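Local structure of ADP-dependent (S)-NAD(P)H-hydrate dehydratase (Enterococcus faecalis, 2R3B) at residues A112-L123 with Q142-L153. The protein probably dehydrates the S-form of hydrated NADH and NADPH at the expense of ADP, restoring the damaged nicotinamide cofactors. Residues are numbered along the deposited sequence; the frame is centred on the assembly and turned at random.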
ATOM      1  N   ALA B 112     -12.274  16.092  21.067  1.00 14.71           N
ATOM      2  CA  ALA B 112     -13.064  15.208  20.206  1.00 13.65           C
ATOM      3  C   ALA B 112     -14.552  15.484  20.308  1.00 16.88           C
ATOM      4  O   ALA B 112     -15.060  15.795  21.401  1.00 17.04           O
ATOM      5  CB  ALA B 112     -12.792  13.781  20.562  1.00 14.44           C
ATOM      6  N   ASP B 113     -15.265  15.320  19.186  1.00 17.00           N
ATOM      7  CA  ASP B 113     -16.721  15.266  19.213  1.00 14.59           C
ATOM      8  C   ASP B 113     -17.220  13.843  19.472  1.00 15.91           C
ATOM      9  O   ASP B 113     -18.263  13.663  20.063  1.00 14.36           O
ATOM     10  CB  ASP B 113     -17.278  15.794  17.879  1.00 20.07           C
ATOM     11  CG  ASP B 113     -16.941  17.230  17.654  1.00 20.68           C
ATOM     12  OD1 ASP B 113     -17.316  18.044  18.519  1.00 21.92           O
ATOM     13  OD2 ASP B 113     -16.299  17.595  16.645  1.00 19.77           O
ATOM     14  N   VAL B 114     -16.468  12.855  18.997  1.00 13.59           N
ATOM     15  CA  VAL B 114     -16.786  11.407  19.061  1.00 12.89           C
ATOM     16  C   VAL B 114     -15.508  10.673  19.408  1.00 13.06           C
ATOM     17  O   VAL B 114     -14.451  10.943  18.826  1.00 14.30           O
ATOM     18  CB  VAL B 114     -17.317  10.893  17.683  1.00  9.58           C
ATOM     19  CG1 VAL B 114     -17.748   9.390  17.776  1.00 12.20           C
ATOM     20  CG2 VAL B 114     -18.473  11.799  17.195  1.00 14.30           C
ATOM     21  N   ILE B 115     -15.608   9.776  20.382  1.00 14.04           N
ATOM     22  CA  ILE B 115     -14.544   8.889  20.787  1.00 13.10           C
ATOM     23  C   ILE B 115     -15.005   7.450  20.583  1.00 13.72           C
ATOM     24  O   ILE B 115     -16.045   7.055  21.115  1.00 14.47           O
ATOM     25  CB  ILE B 115     -14.257   9.060  22.294  1.00 13.98           C
ATOM     26  CG1 ILE B 115     -13.903  10.527  22.613  1.00 14.69           C
ATOM     27  CG2 ILE B 115     -13.195   8.056  22.781  1.00 14.32           C
ATOM     28  CD1 ILE B 115     -14.054  10.813  24.093  1.00 14.44           C
ATOM     29  N   LEU B 116     -14.205   6.666  19.856  1.00 11.57           N
ATOM     30  CA  LEU B 116     -14.368   5.229  19.752  1.00 11.59           C
ATOM     31  C   LEU B 116     -13.198   4.595  20.471  1.00 11.95           C
ATOM     32  O   LEU B 116     -12.016   4.906  20.178  1.00 14.82           O
ATOM     33  CB  LEU B 116     -14.369   4.779  18.285  1.00 13.24           C
ATOM     34  CG  LEU B 116     -14.210   3.279  18.031  1.00 15.39           C
ATOM     35  CD1 LEU B 116     -15.431   2.501  18.597  1.00 13.01           C
ATOM     36  CD2 LEU B 116     -14.009   2.958  16.555  1.00 14.77           C
ATOM     37  N   ILE B 117     -13.508   3.731  21.429  1.00 13.36           N
ATOM     38  CA  ILE B 117     -12.487   2.972  22.119  1.00 13.44           C
ATOM     39  C   ILE B 117     -12.773   1.472  22.051  1.00 14.13           C
ATOM     40  O   ILE B 117     -13.900   1.016  22.325  1.00 13.89           O
ATOM     41  CB  ILE B 117     -12.292   3.451  23.586  1.00 13.01           C
ATOM     42  CG1 ILE B 117     -11.079   2.723  24.230  1.00 15.32           C
ATOM     43  CG2 ILE B 117     -13.608   3.311  24.388  1.00 13.94           C
ATOM     44  CD1 ILE B 117     -10.514   3.445  25.467  1.00 16.52           C
ATOM     45  N   GLY B 118     -11.768   0.709  21.621  1.00 13.15           N
ATOM     46  CA  GLY B 118     -11.838  -0.742  21.746  1.00 14.45           C
ATOM     47  C   GLY B 118     -11.324  -1.648  20.645  1.00 14.49           C
ATOM     48  O   GLY B 118     -10.873  -2.757  20.963  1.00 15.71           O
ATOM     49  N   PRO B 119     -11.420  -1.239  19.355  1.00 16.15           N
ATOM     50  CA  PRO B 119     -10.906  -2.131  18.294  1.00 17.75           C
ATOM     51  C   PRO B 119      -9.435  -2.516  18.473  1.00 15.00           C
ATOM     52  O   PRO B 119      -8.581  -1.662  18.524  1.00 15.87           O
ATOM     53  CB  PRO B 119     -11.095  -1.309  17.010  1.00 15.80           C
ATOM     54  CG  PRO B 119     -12.175  -0.350  17.322  1.00 20.07           C
ATOM     55  CD  PRO B 119     -12.006  -0.006  18.781  1.00 16.82           C
ATOM     56  N   GLY B 120      -9.164  -3.805  18.612  1.00 14.31           N
ATOM     57  CA  GLY B 120      -7.811  -4.293  18.828  1.00 13.60           C
ATOM     58  C   GLY B 120      -7.154  -3.799  20.114  1.00 11.52           C
ATOM     59  O   GLY B 120      -5.925  -3.830  20.243  1.00 15.89           O
ATOM     60  N   LEU B 121      -7.938  -3.318  21.077  1.00 13.72           N
ATOM     61  CA  LEU B 121      -7.306  -2.697  22.250  1.00 13.49           C
ATOM     62  C   LEU B 121      -6.646  -3.726  23.149  1.00 17.22           C
ATOM     63  O   LEU B 121      -5.667  -3.421  23.862  1.00 17.62           O
ATOM     64  CB  LEU B 121      -8.338  -1.894  23.047  1.00 17.14           C
ATOM     65  CG  LEU B 121      -7.860  -1.158  24.290  1.00 13.87           C
ATOM     66  CD1 LEU B 121      -6.958   0.039  24.000  1.00 14.87           C
ATOM     67  CD2 LEU B 121      -9.121  -0.768  25.086  1.00 13.80           C
ATOM     68  N   GLY B 122      -7.174  -4.935  23.156  1.00 16.46           N
ATOM     69  CA  GLY B 122      -6.632  -5.957  24.054  1.00 17.67           C
ATOM     70  C   GLY B 122      -7.087  -5.747  25.491  1.00 21.49           C
ATOM     71  O   GLY B 122      -8.010  -4.976  25.761  1.00 18.22           O
ATOM     72  N   LEU B 123      -6.411  -6.428  26.419  1.00 20.40           N
ATOM     73  CA  LEU B 123      -6.908  -6.551  27.791  1.00 22.47           C
ATOM     74  C   LEU B 123      -5.832  -6.240  28.821  1.00 27.81           C
ATOM     75  O   LEU B 123      -6.088  -6.348  30.018  1.00 29.33           O
ATOM     76  CB  LEU B 123      -7.418  -7.972  28.010  1.00 25.01           C
ATOM     77  CG  LEU B 123      -8.635  -8.393  27.181  1.00 24.97           C
ATOM     78  CD1 LEU B 123      -8.801  -9.906  27.206  1.00 27.85           C
ATOM     79  CD2 LEU B 123      -9.949  -7.684  27.607  1.00 23.28           C
ATOM     80  N   GLN B 142     -19.877  14.718  24.386  1.00 20.87           N
ATOM     81  CA  GLN B 142     -19.134  13.832  23.499  1.00 16.96           C
ATOM     82  C   GLN B 142     -19.823  12.469  23.385  1.00 16.75           C
ATOM     83  O   GLN B 142     -20.193  11.857  24.379  1.00 20.24           O
ATOM     84  CB  GLN B 142     -17.731  13.589  24.057  1.00 15.90           C
ATOM     85  CG  GLN B 142     -16.825  14.780  24.063  1.00 17.01           C
ATOM     86  CD  GLN B 142     -15.504  14.453  24.681  1.00 18.37           C
ATOM     87  OE1 GLN B 142     -15.442  13.840  25.768  1.00 16.44           O
ATOM     88  NE2 GLN B 142     -14.415  14.873  24.011  1.00 15.29           N
ATOM     89  N   TRP B 143     -19.927  11.953  22.165  1.00 14.92           N
ATOM     90  CA  TRP B 143     -20.317  10.569  21.967  1.00 14.39           C
ATOM     91  C   TRP B 143     -19.137   9.679  22.320  1.00 15.57           C
ATOM     92  O   TRP B 143     -18.004   9.971  21.945  1.00 15.43           O
ATOM     93  CB  TRP B 143     -20.713  10.344  20.513  1.00 16.12           C
ATOM     94  CG  TRP B 143     -21.995  10.996  20.118  1.00 16.25           C
ATOM     95  CD1 TRP B 143     -22.154  12.152  19.444  1.00 21.91           C
ATOM     96  CD2 TRP B 143     -23.296  10.481  20.355  1.00 18.21           C
ATOM     97  NE1 TRP B 143     -23.482  12.408  19.260  1.00 23.14           N
ATOM     98  CE2 TRP B 143     -24.206  11.380  19.788  1.00 21.65           C
ATOM     99  CE3 TRP B 143     -23.774   9.315  20.949  1.00 18.32           C
ATOM    100  CZ2 TRP B 143     -25.572  11.170  19.822  1.00 21.25           C
ATOM    101  CZ3 TRP B 143     -25.139   9.107  20.988  1.00 22.88           C
ATOM    102  CH2 TRP B 143     -26.015  10.022  20.428  1.00 19.58           C
ATOM    103  N   LEU B 144     -19.404   8.581  23.016  1.00 13.05           N
ATOM    104  CA  LEU B 144     -18.385   7.633  23.409  1.00 14.32           C
ATOM    105  C   LEU B 144     -18.864   6.244  23.007  1.00 16.08           C
ATOM    106  O   LEU B 144     -19.846   5.750  23.577  1.00 16.79           O
ATOM    107  CB  LEU B 144     -18.148   7.685  24.924  1.00 13.43           C
ATOM    108  CG  LEU B 144     -17.220   6.639  25.540  1.00 17.23           C
ATOM    109  CD1 LEU B 144     -15.842   6.662  24.864  1.00 17.77           C
ATOM    110  CD2 LEU B 144     -17.052   6.828  27.051  1.00 16.74           C
ATOM    111  N   ILE B 145     -18.173   5.608  22.062  1.00 13.65           N
ATOM    112  CA  ILE B 145     -18.518   4.261  21.590  1.00 14.17           C
ATOM    113  C   ILE B 145     -17.533   3.289  22.214  1.00 16.48           C
ATOM    114  O   ILE B 145     -16.324   3.454  22.082  1.00 14.32           O
ATOM    115  CB  ILE B 145     -18.446   4.166  20.074  1.00 14.78           C
ATOM    116  CG1 ILE B 145     -19.280   5.279  19.433  1.00 15.14           C
ATOM    117  CG2 ILE B 145     -18.864   2.739  19.606  1.00 14.70           C
ATOM    118  CD1 ILE B 145     -18.813   5.606  18.015  1.00 12.23           C
ATOM    119  N   ILE B 146     -18.051   2.309  22.942  1.00 15.14           N
ATOM    120  CA  ILE B 146     -17.238   1.324  23.669  1.00 15.07           C
ATOM    121  C   ILE B 146     -17.477  -0.006  22.975  1.00 15.85           C
ATOM    122  O   ILE B 146     -18.588  -0.512  22.961  1.00 16.20           O
ATOM    123  CB  ILE B 146     -17.649   1.257  25.142  1.00 13.94           C
ATOM    124  CG1 ILE B 146     -17.481   2.642  25.787  1.00 17.62           C
ATOM    125  CG2 ILE B 146     -16.824   0.186  25.919  1.00 13.23           C
ATOM    126  CD1 ILE B 146     -17.940   2.719  27.264  1.00 17.64           C
ATOM    127  N   ASP B 147     -16.409  -0.560  22.420  1.00 12.83           N
ATOM    128  CA  ASP B 147     -16.461  -1.665  21.477  1.00 14.73           C
ATOM    129  C   ASP B 147     -15.493  -2.752  21.923  1.00 17.57           C
ATOM    130  O   ASP B 147     -14.515  -2.486  22.617  1.00 17.34           O
ATOM    131  CB  ASP B 147     -16.059  -1.124  20.101  1.00 18.29           C
ATOM    132  CG  ASP B 147     -16.059  -2.175  19.015  1.00 24.23           C
ATOM    133  OD1 ASP B 147     -17.115  -2.818  18.801  1.00 26.72           O
ATOM    134  OD2 ASP B 147     -14.995  -2.362  18.365  1.00 31.19           O
ATOM    135  N   GLY B 148     -15.761  -3.991  21.542  1.00 17.14           N
ATOM    136  CA  GLY B 148     -14.760  -5.068  21.655  1.00 19.13           C
ATOM    137  C   GLY B 148     -14.278  -5.314  23.068  1.00 18.75           C
ATOM    138  O   GLY B 148     -15.057  -5.281  24.019  1.00 16.33           O
ATOM    139  N   SER B 149     -12.965  -5.420  23.215  1.00 19.38           N
ATOM    140  CA  SER B 149     -12.366  -5.635  24.522  1.00 20.06           C
ATOM    141  C   SER B 149     -12.571  -4.505  25.517  1.00 18.45           C
ATOM    142  O   SER B 149     -12.443  -4.735  26.724  1.00 18.92           O
ATOM    143  CB  SER B 149     -10.854  -5.934  24.363  1.00 20.68           C
ATOM    144  OG  SER B 149     -10.122  -4.773  24.005  1.00 23.54           O
ATOM    145  N   ALA B 150     -12.929  -3.299  25.058  1.00 14.93           N
ATOM    146  CA  ALA B 150     -13.216  -2.201  25.952  1.00 15.51           C
ATOM    147  C   ALA B 150     -14.540  -2.501  26.704  1.00 16.70           C
ATOM    148  O   ALA B 150     -14.714  -2.093  27.845  1.00 18.29           O
ATOM    149  CB  ALA B 150     -13.274  -0.855  25.204  1.00 16.85           C
ATOM    150  N   ILE B 151     -15.438  -3.259  26.084  1.00 15.57           N
ATOM    151  CA  ILE B 151     -16.681  -3.664  26.768  1.00 16.22           C
ATOM    152  C   ILE B 151     -16.336  -4.655  27.896  1.00 18.56           C
ATOM    153  O   ILE B 151     -16.814  -4.526  29.032  1.00 20.46           O
ATOM    154  CB  ILE B 151     -17.686  -4.327  25.810  1.00 14.21           C
ATOM    155  CG1 ILE B 151     -18.046  -3.381  24.660  1.00 14.66           C
ATOM    156  CG2 ILE B 151     -19.002  -4.717  26.573  1.00 16.53           C
ATOM    157  CD1 ILE B 151     -18.893  -4.004  23.575  1.00 15.21           C
ATOM    158  N   THR B 152     -15.499  -5.625  27.577  1.00 19.81           N
ATOM    159  CA  THR B 152     -15.032  -6.594  28.559  1.00 20.84           C
ATOM    160  C   THR B 152     -14.324  -5.922  29.721  1.00 20.60           C
ATOM    161  O   THR B 152     -14.598  -6.236  30.885  1.00 22.87           O
ATOM    162  CB  THR B 152     -14.122  -7.617  27.915  1.00 21.87           C
ATOM    163  OG1 THR B 152     -14.846  -8.319  26.907  1.00 21.08           O
ATOM    164  CG2 THR B 152     -13.587  -8.638  28.942  1.00 23.01           C
ATOM    165  N   LEU B 153     -13.405  -5.002  29.435  1.00 19.74           N
ATOM    166  CA  LEU B 153     -12.723  -4.253  30.510  1.00 19.52           C
ATOM    167  C   LEU B 153     -13.688  -3.391  31.315  1.00 19.51           C
ATOM    168  O   LEU B 153     -13.540  -3.229  32.545  1.00 19.65           O
ATOM    169  CB  LEU B 153     -11.629  -3.362  29.923  1.00 20.98           C
ATOM    170  CG  LEU B 153     -10.425  -4.092  29.315  1.00 21.48           C
ATOM    171  CD1 LEU B 153      -9.413  -3.083  28.753  1.00 20.24           C
ATOM    172  CD2 LEU B 153      -9.755  -5.076  30.292  1.00 24.09           C
TER
HETATM  173  O   HOH W   1     -11.359  -5.431  20.840  1.00 18.07           O
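Ser149 OG sits between its own backbone N and carbonyl carbon (chi1 73°), which turns the hydroxyl across to donate to Gly122 O at 2.8 Å, 31° off the carbonyl plane. At the other end, Gln142 CG lies beside its backbone N (chi1 -67°), the chain extended beyond, and NE2 meets Ala112 O at 2.8 Å, that oxygen lying close to the amide plane; Val109 O takes another NE2 bond and Gln139 N binds OE1, so both ends of the amide are held. Between them, strands 114-117 and 143-147 run parallel, joined through helix 125-137 as a beta-alpha-beta unit. Ile145 is gripped twice, its N giving to Ile115 O (2.7 Å) and its O receiving Ile117 N (2.9 Å), both nearly straight. On one face Leu116 CD1 meets Ile145 CG2 at 3.6 Å; on the other Leu144 CD1 reaches Ile115 CG2, also 3.6 Å. Beyond the strands, one water accepts from Ser149 N and donates to Gly118 O. Asp147 OD2 lies against Pro119 CG, while OD1 bonds Thr170 OG1. Serine bond and water bridge tie residues 118-122 to the start of helix 149-156, consistent with positioning Gly122, predicted to bind (6S)-NADPHX.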